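Local atomic coordinates of alcohol oxidase (Myceliophthora thermophila, PDB entry 6F74), a protein that is a glycosylated FAD-dependent oxidase of the vanillyl-alcohol oxidase type that probably oxidises organic substrates, such as alcohols, and is probably secreted. Residues Y127-A132 against G170-L175; D329-I334 against G353-S358. All blocks are in the same frame, centred on the assembly; numbering follows the deposited sequence.

Interaction 1. Residues Y127-A132 against G170-L175; sequences YYAVNA and GLELWL. With NAG (2-acetamido-2-deoxy-beta-D-glucopyranose), chain J.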
loop_
_atom_site.group_PDB
_atom_site.type_symbol
_atom_site.label_atom_id
_atom_site.label_comp_id
_atom_site.label_asym_id
_atom_site.label_seq_id
_atom_site.Cartn_x
_atom_site.Cartn_y
_atom_site.Cartn_z
ATOM N N TYR A 127 -11.451 -19.310 1.740
ATOM C CA TYR A 127 -12.676 -20.108 1.677
ATOM C C TYR A 127 -13.560 -19.906 2.918
ATOM O O TYR A 127 -14.793 -19.951 2.838
ATOM C CB TYR A 127 -12.258 -21.561 1.471
ATOM C CG TYR A 127 -13.357 -22.553 1.139
ATOM C CD1 TYR A 127 -13.788 -22.757 -0.185
ATOM C CD2 TYR A 127 -13.927 -23.320 2.137
ATOM C CE1 TYR A 127 -14.750 -23.683 -0.487
ATOM C CE2 TYR A 127 -14.923 -24.236 1.848
ATOM C CZ TYR A 127 -15.315 -24.435 0.542
ATOM O OH TYR A 127 -16.302 -25.364 0.331
ATOM N N TYR A 128 -12.946 -19.687 4.067
ATOM C CA TYR A 128 -13.677 -19.278 5.275
ATOM C C TYR A 128 -13.030 -18.042 5.841
ATOM O O TYR A 128 -11.827 -17.848 5.670
ATOM C CB TYR A 128 -13.644 -20.373 6.358
ATOM C CG TYR A 128 -14.620 -21.508 6.172
ATOM C CD1 TYR A 128 -15.963 -21.361 6.504
ATOM C CD2 TYR A 128 -14.199 -22.731 5.698
ATOM C CE1 TYR A 128 -16.862 -22.426 6.375
ATOM C CE2 TYR A 128 -15.064 -23.789 5.551
ATOM C CZ TYR A 128 -16.409 -23.641 5.879
ATOM O OH TYR A 128 -17.267 -24.707 5.706
ATOM N N ALA A 129 -13.816 -17.219 6.506
ATOM C CA ALA A 129 -13.293 -16.120 7.308
ATOM C C ALA A 129 -13.911 -16.136 8.685
ATOM O O ALA A 129 -15.075 -16.492 8.834
ATOM C CB ALA A 129 -13.583 -14.790 6.626
ATOM N N VAL A 130 -13.137 -15.760 9.699
ATOM C CA VAL A 130 -13.669 -15.496 11.044
ATOM C C VAL A 130 -13.745 -13.979 11.224
ATOM O O VAL A 130 -12.728 -13.288 11.145
ATOM C CB VAL A 130 -12.779 -16.137 12.110
ATOM C CG1 VAL A 130 -13.210 -15.720 13.509
ATOM C CG2 VAL A 130 -12.811 -17.652 11.973
ATOM N N ASN A 131 -14.957 -13.471 11.425
ATOM C CA ASN A 131 -15.178 -12.070 11.733
ATOM C C ASN A 131 -14.769 -11.852 13.199
ATOM O O ASN A 131 -15.605 -11.914 14.102
ATOM C CB ASN A 131 -16.656 -11.691 11.476
ATOM C CG ASN A 131 -16.985 -10.279 11.886
ATOM O OD1 ASN A 131 -16.093 -9.476 12.095
ATOM N ND2 ASN A 131 -18.282 -9.978 12.007
ATOM N N ALA A 132 -13.466 -11.645 13.412
ATOM C CA ALA A 132 -12.881 -11.620 14.752
ATOM C C ALA A 132 -13.006 -10.240 15.353
ATOM O O ALA A 132 -12.535 -9.276 14.752
ATOM C CB ALA A 132 -11.413 -12.020 14.689
ATOM N N GLY A 170 -7.793 -21.023 2.086
ATOM C CA GLY A 170 -7.348 -20.463 3.342
ATOM C C GLY A 170 -8.452 -20.255 4.341
ATOM O O GLY A 170 -9.629 -20.243 3.989
ATOM N N LEU A 171 -8.057 -20.082 5.594
ATOM C CA LEU A 171 -8.940 -19.603 6.656
ATOM C C LEU A 171 -8.514 -18.177 6.941
ATOM O O LEU A 171 -7.380 -17.943 7.381
ATOM C CB LEU A 171 -8.812 -20.477 7.897
ATOM C CG LEU A 171 -9.526 -20.031 9.174
ATOM C CD1 LEU A 171 -11.029 -19.773 8.953
ATOM C CD2 LEU A 171 -9.345 -21.083 10.243
ATOM N N GLU A 172 -9.396 -17.215 6.672
ATOM C CA GLU A 172 -9.064 -15.816 6.888
ATOM C C GLU A 172 -9.328 -15.359 8.335
ATOM O O GLU A 172 -10.424 -15.494 8.848
ATOM C CB GLU A 172 -9.820 -14.928 5.913
ATOM C CG GLU A 172 -9.416 -13.463 5.973
ATOM C CD GLU A 172 -10.225 -12.596 5.052
ATOM O OE1 GLU A 172 -11.350 -12.274 5.425
ATOM O OE2 GLU A 172 -9.717 -12.200 3.975
ATOM N N LEU A 173 -8.300 -14.822 8.979
ATOM C CA LEU A 173 -8.470 -14.032 10.176
ATOM C C LEU A 173 -8.791 -12.625 9.740
ATOM O O LEU A 173 -7.879 -11.855 9.370
ATOM C CB LEU A 173 -7.192 -14.065 11.014
ATOM C CG LEU A 173 -7.220 -13.194 12.278
ATOM C CD1 LEU A 173 -8.266 -13.679 13.270
ATOM C CD2 LEU A 173 -5.834 -13.210 12.875
ATOM N N TRP A 174 -10.076 -12.288 9.759
ATOM C CA TRP A 174 -10.551 -10.939 9.377
ATOM C C TRP A 174 -10.638 -10.029 10.612
ATOM O O TRP A 174 -11.431 -10.262 11.522
ATOM C CB TRP A 174 -11.913 -11.073 8.711
ATOM C CG TRP A 174 -12.430 -9.854 8.015
ATOM C CD1 TRP A 174 -11.695 -8.869 7.384
ATOM C CD2 TRP A 174 -13.796 -9.498 7.847
ATOM N NE1 TRP A 174 -12.541 -7.922 6.850
ATOM C CE2 TRP A 174 -13.835 -8.287 7.115
ATOM C CE3 TRP A 174 -14.997 -10.091 8.227
ATOM C CZ2 TRP A 174 -15.035 -7.662 6.755
ATOM C CZ3 TRP A 174 -16.199 -9.467 7.879
ATOM C CH2 TRP A 174 -16.199 -8.258 7.150
ATOM N N LEU A 175 -9.803 -8.989 10.636
ATOM C CA LEU A 175 -9.652 -8.126 11.808
ATOM C C LEU A 175 -10.462 -6.845 11.755
ATOM O O LEU A 175 -10.360 -6.014 12.650
ATOM C CB LEU A 175 -8.172 -7.831 12.010
ATOM C CG LEU A 175 -7.342 -9.096 12.303
ATOM C CD1 LEU A 175 -5.862 -8.736 12.278
ATOM C CD2 LEU A 175 -7.719 -9.738 13.635
HETATM C C1 NAG J . -18.871 -8.730 12.407
HETATM C C2 NAG J . -20.229 -8.472 11.785
HETATM C C3 NAG J . -20.712 -7.099 12.234
HETATM C C4 NAG J . -20.915 -7.070 13.742
HETATM C C5 NAG J . -19.579 -7.405 14.379
HETATM C C6 NAG J . -19.781 -7.560 15.891
HETATM C C7 NAG J . -20.523 -9.452 9.549
HETATM C C8 NAG J . -20.333 -9.201 8.082
HETATM N N2 NAG J . -20.138 -8.450 10.335
HETATM O O3 NAG J . -21.904 -6.741 11.538
HETATM O O4 NAG J . -21.407 -5.765 14.168
HETATM O O5 NAG J . -19.002 -8.624 13.842
HETATM O O6 NAG J . -18.556 -8.001 16.484
HETATM O O7 NAG J . -20.982 -10.500 9.973
HETATM O O HOH W 1 -13.731 -8.668 11.518
#
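Asn131 and Trp174 lie beside each other on one face of a parallel strand pair, 128-131 with 171-174, in the FAD-binding domain. Strand 171-174 is inserted between 128-131 and 152-155, the two strands joined by the crossover through helix 135-147. Trp174 has its CG anti to the backbone N (chi1 -168°), which lays the indole beside Asn131; CB of Asn131 meets CE3 of Trp174 obliquely at 4.0 Å. The Asn131 amide carries an N-linked sugar, ND2 to C1, whose acetamide methyl C8 comes to the indole edge, 4.1 Å from Trp174 CZ3. A broad apolar ring thus suits a place beside the glycan root. Further along this face, Ala129 CB lies 3.6 Å from OE1 of Glu172; the small methyl leaves room for the carboxylate, whose OE2 forms a salt bridge with Arg98.

The other face is apolar and is covered by helix 135-147. There Leu171 brings CD1 near the neighbouring strand, where it touches Tyr128 CB (3.7 Å) and Val130 CG2, and Leu173 CD1 meets Ala132 CB. The Tyr128 ring leads away from strand 171-174 and stacks on Trp45.

Between the faces the backbones are joined by parallel-sheet bonds, of which the one from Glu172 N to Tyr128 O is nearly straight (2.7 Å, 178° at the hydrogen). Leu175 touches FAD. At the glycan end one water donates to both Asn131 OD1 (2.6 Å) and Trp174 O (2.8 Å).

Interaction 2. Residues D329-I334 against G353-S358; sequences DLLDAI and GFWFRS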
loop_
_atom_site.group_PDB
_atom_site.type_symbol
_atom_site.label_atom_id
_atom_site.label_comp_id
_atom_site.label_asym_id
_atom_site.label_seq_id
_atom_site.Cartn_x
_atom_site.Cartn_y
_atom_site.Cartn_z
ATOM N N ASP A 329 8.227 17.309 -26.386
ATOM C CA ASP A 329 8.405 18.474 -25.505
ATOM C C ASP A 329 7.857 18.279 -24.087
ATOM O O ASP A 329 8.485 18.677 -23.120
ATOM C CB ASP A 329 7.739 19.729 -26.095
ATOM C CG ASP A 329 8.325 20.151 -27.425
ATOM O OD1 ASP A 329 9.546 20.109 -27.647
ATOM O OD2 ASP A 329 7.514 20.529 -28.265
ATOM N N LEU A 330 6.681 17.664 -23.989
ATOM C CA LEU A 330 6.095 17.302 -22.696
ATOM C C LEU A 330 7.018 16.437 -21.874
ATOM O O LEU A 330 7.206 16.652 -20.672
ATOM C CB LEU A 330 4.751 16.566 -22.868
ATOM C CG LEU A 330 4.138 16.070 -21.538
ATOM C CD1 LEU A 330 3.855 17.260 -20.612
ATOM C CD2 LEU A 330 2.900 15.247 -21.766
ATOM N N LEU A 331 7.567 15.431 -22.511
ATOM C CA LEU A 331 8.440 14.482 -21.815
ATOM C C LEU A 331 9.788 15.101 -21.504
ATOM O O LEU A 331 10.369 14.764 -20.487
ATOM C CB LEU A 331 8.584 13.172 -22.606
ATOM C CG LEU A 331 7.346 12.283 -22.824
ATOM C CD1 LEU A 331 7.702 10.880 -23.289
ATOM C CD2 LEU A 331 6.455 12.149 -21.597
ATOM N N ASP A 332 10.281 16.020 -22.341
ATOM C CA ASP A 332 11.503 16.776 -22.017
ATOM C C ASP A 332 11.303 17.498 -20.671
ATOM O O ASP A 332 12.155 17.432 -19.788
ATOM C CB ASP A 332 11.853 17.821 -23.106
ATOM C CG ASP A 332 12.348 17.181 -24.435
ATOM O OD1 ASP A 332 12.453 15.949 -24.547
ATOM O OD2 ASP A 332 12.646 17.933 -25.374
ATOM N N ALA A 333 10.165 18.181 -20.532
ATOM C CA ALA A 333 9.861 18.981 -19.353
ATOM C C ALA A 333 9.653 18.105 -18.124
ATOM O O ALA A 333 10.032 18.493 -17.042
ATOM C CB ALA A 333 8.632 19.839 -19.608
ATOM N N ILE A 334 9.070 16.920 -18.305
ATOM C CA ILE A 334 8.873 15.958 -17.213
ATOM C C ILE A 334 10.225 15.420 -16.730
ATOM O O ILE A 334 10.458 15.277 -15.514
ATOM C CB ILE A 334 7.903 14.827 -17.631
ATOM C CG1 ILE A 334 6.501 15.436 -17.743
ATOM C CG2 ILE A 334 7.906 13.691 -16.612
ATOM C CD1 ILE A 334 5.423 14.525 -18.273
ATOM N N GLY A 353 2.632 13.665 -7.855
ATOM C CA GLY A 353 2.525 14.079 -9.255
ATOM C C GLY A 353 2.138 12.916 -10.135
ATOM O O GLY A 353 2.481 11.764 -9.835
ATOM N N PHE A 354 1.428 13.239 -11.219
ATOM C CA PHE A 354 0.759 12.266 -12.068
ATOM C C PHE A 354 0.951 12.702 -13.503
ATOM O O PHE A 354 0.786 13.869 -13.789
ATOM C CB PHE A 354 -0.758 12.250 -11.780
ATOM C CG PHE A 354 -1.108 11.846 -10.381
ATOM C CD1 PHE A 354 -1.096 12.786 -9.344
ATOM C CD2 PHE A 354 -1.442 10.535 -10.079
ATOM C CE1 PHE A 354 -1.415 12.417 -8.032
ATOM C CE2 PHE A 354 -1.767 10.171 -8.767
ATOM C CZ PHE A 354 -1.755 11.115 -7.742
ATOM N N TRP A 355 1.240 11.780 -14.405
ATOM C CA TRP A 355 1.445 12.167 -15.787
ATOM C C TRP A 355 1.212 11.021 -16.757
ATOM O O TRP A 355 1.292 9.834 -16.383
ATOM C CB TRP A 355 2.839 12.797 -15.992
ATOM C CG TRP A 355 4.057 11.885 -15.774
ATOM C CD1 TRP A 355 4.734 11.705 -14.626
ATOM C CD2 TRP A 355 4.746 11.103 -16.770
ATOM N NE1 TRP A 355 5.788 10.827 -14.810
ATOM C CE2 TRP A 355 5.823 10.458 -16.127
ATOM C CE3 TRP A 355 4.547 10.883 -18.137
ATOM C CZ2 TRP A 355 6.682 9.587 -16.797
ATOM C CZ3 TRP A 355 5.410 10.016 -18.807
ATOM C CH2 TRP A 355 6.462 9.382 -18.139
ATOM N N PHE A 356 0.951 11.411 -17.995
ATOM C CA PHE A 356 0.551 10.501 -19.055
ATOM C C PHE A 356 1.142 11.009 -20.341
ATOM O O PHE A 356 0.979 12.193 -20.679
ATOM C CB PHE A 356 -0.987 10.458 -19.228
ATOM C CG PHE A 356 -1.693 9.750 -18.130
ATOM C CD1 PHE A 356 -1.865 8.376 -18.182
ATOM C CD2 PHE A 356 -2.179 10.463 -17.024
ATOM C CE1 PHE A 356 -2.493 7.709 -17.133
ATOM C CE2 PHE A 356 -2.803 9.787 -15.990
ATOM C CZ PHE A 356 -2.970 8.417 -16.044
ATOM N N ARG A 357 1.794 10.127 -21.065
ATOM C CA ARG A 357 2.180 10.412 -22.453
ATOM C C ARG A 357 0.973 10.499 -23.359
ATOM O O ARG A 357 0.913 11.306 -24.262
ATOM C CB ARG A 357 3.089 9.327 -23.000
ATOM C CG ARG A 357 3.818 9.856 -24.236
ATOM C CD ARG A 357 3.920 8.898 -25.408
ATOM N NE ARG A 357 5.027 7.986 -25.236
ATOM C CZ ARG A 357 6.259 8.162 -25.705
ATOM N NH1 ARG A 357 6.607 9.206 -26.441
ATOM N NH2 ARG A 357 7.154 7.205 -25.409
ATOM N N SER A 358 0.013 9.633 -23.106
ATOM C CA SER A 358 -1.273 9.666 -23.817
ATOM C C SER A 358 -2.319 9.150 -22.863
ATOM O O SER A 358 -2.030 8.260 -22.056
ATOM C CB SER A 358 -1.209 8.743 -25.041
ATOM O OG SER A 358 -1.162 7.403 -24.589
#
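Helix 329-334 runs nearly antiparallel (155°) to strand 353-356, their axes 10.6 Å apart, with Leu331 and Ile334 packed against Trp355. This is a helix laid on one face of a seven-stranded antiparallel sheet, consistent with the cap (substrate) domain of VAO-type oxidases, and the strand is the next element of the chain after that helix. No hydrogen bond links the two segments; they meet largely through apolar groups, including Leu330 CD2 against the backbone O of Phe356 at 3.8 Å.

Trp355 is the main partner of Ile334 and of one branch of Leu331. Its CG takes the crowded position between backbone N and carbonyl carbon (chi1 65°), which stands the indole up from the sheet with a face turned to Ile334. CG2 of Ile334 makes a CH-pi contact there, 3.9 Å from the centroid of the five-membered ring and 12° off its normal. A beta-branched isoleucine suits this place because one branch puts CG2 over that ring while the other brings CD1 to the CE3 and CD2 atoms of the indole, 3.7 Å from Trp355 CE3. Leu331 crosses the indole at about a right angle, and its CD2 meets Trp355 CZ3 obliquely at 3.7 Å. An alanine in place of Trp355 removes the indole that Ile334 and Leu331 share and would probably leave a gap between helix and sheet.

The other branch of Leu331 serves Arg357, whose chain bends at chi2 and chi3 and presents a guanidinium face to the leucine. Its charge is met elsewhere, NH2 forming a salt bridge with Glu456 and NE bonding to Gly460 O, so the apolar neighbour displaces neither partner. Leu331 CD1 sits over that face, offset toward the rim, 3.7 Å from Arg357 NH1.

How the interactions relate
Following the chain from the N terminus, interaction 1 comes first: residues 170-175 return beside 127-132 and close a loop of 37 residues that holds helix 135-147 and strand 152-155. It is complete long before interaction 2 opens, so the two loops stand in series and neither nest nor cross. Interaction 2 closes a shorter loop of 18 residues, most of them the rest of helix 328-346, and ties that helix to the seven-stranded antiparallel sheet. The first contact instead unites strands of a mixed four-stranded sheet in the FAD-binding region. They lie on opposite sides of the chain's centre, their centres about 44 Å apart, and do not touch.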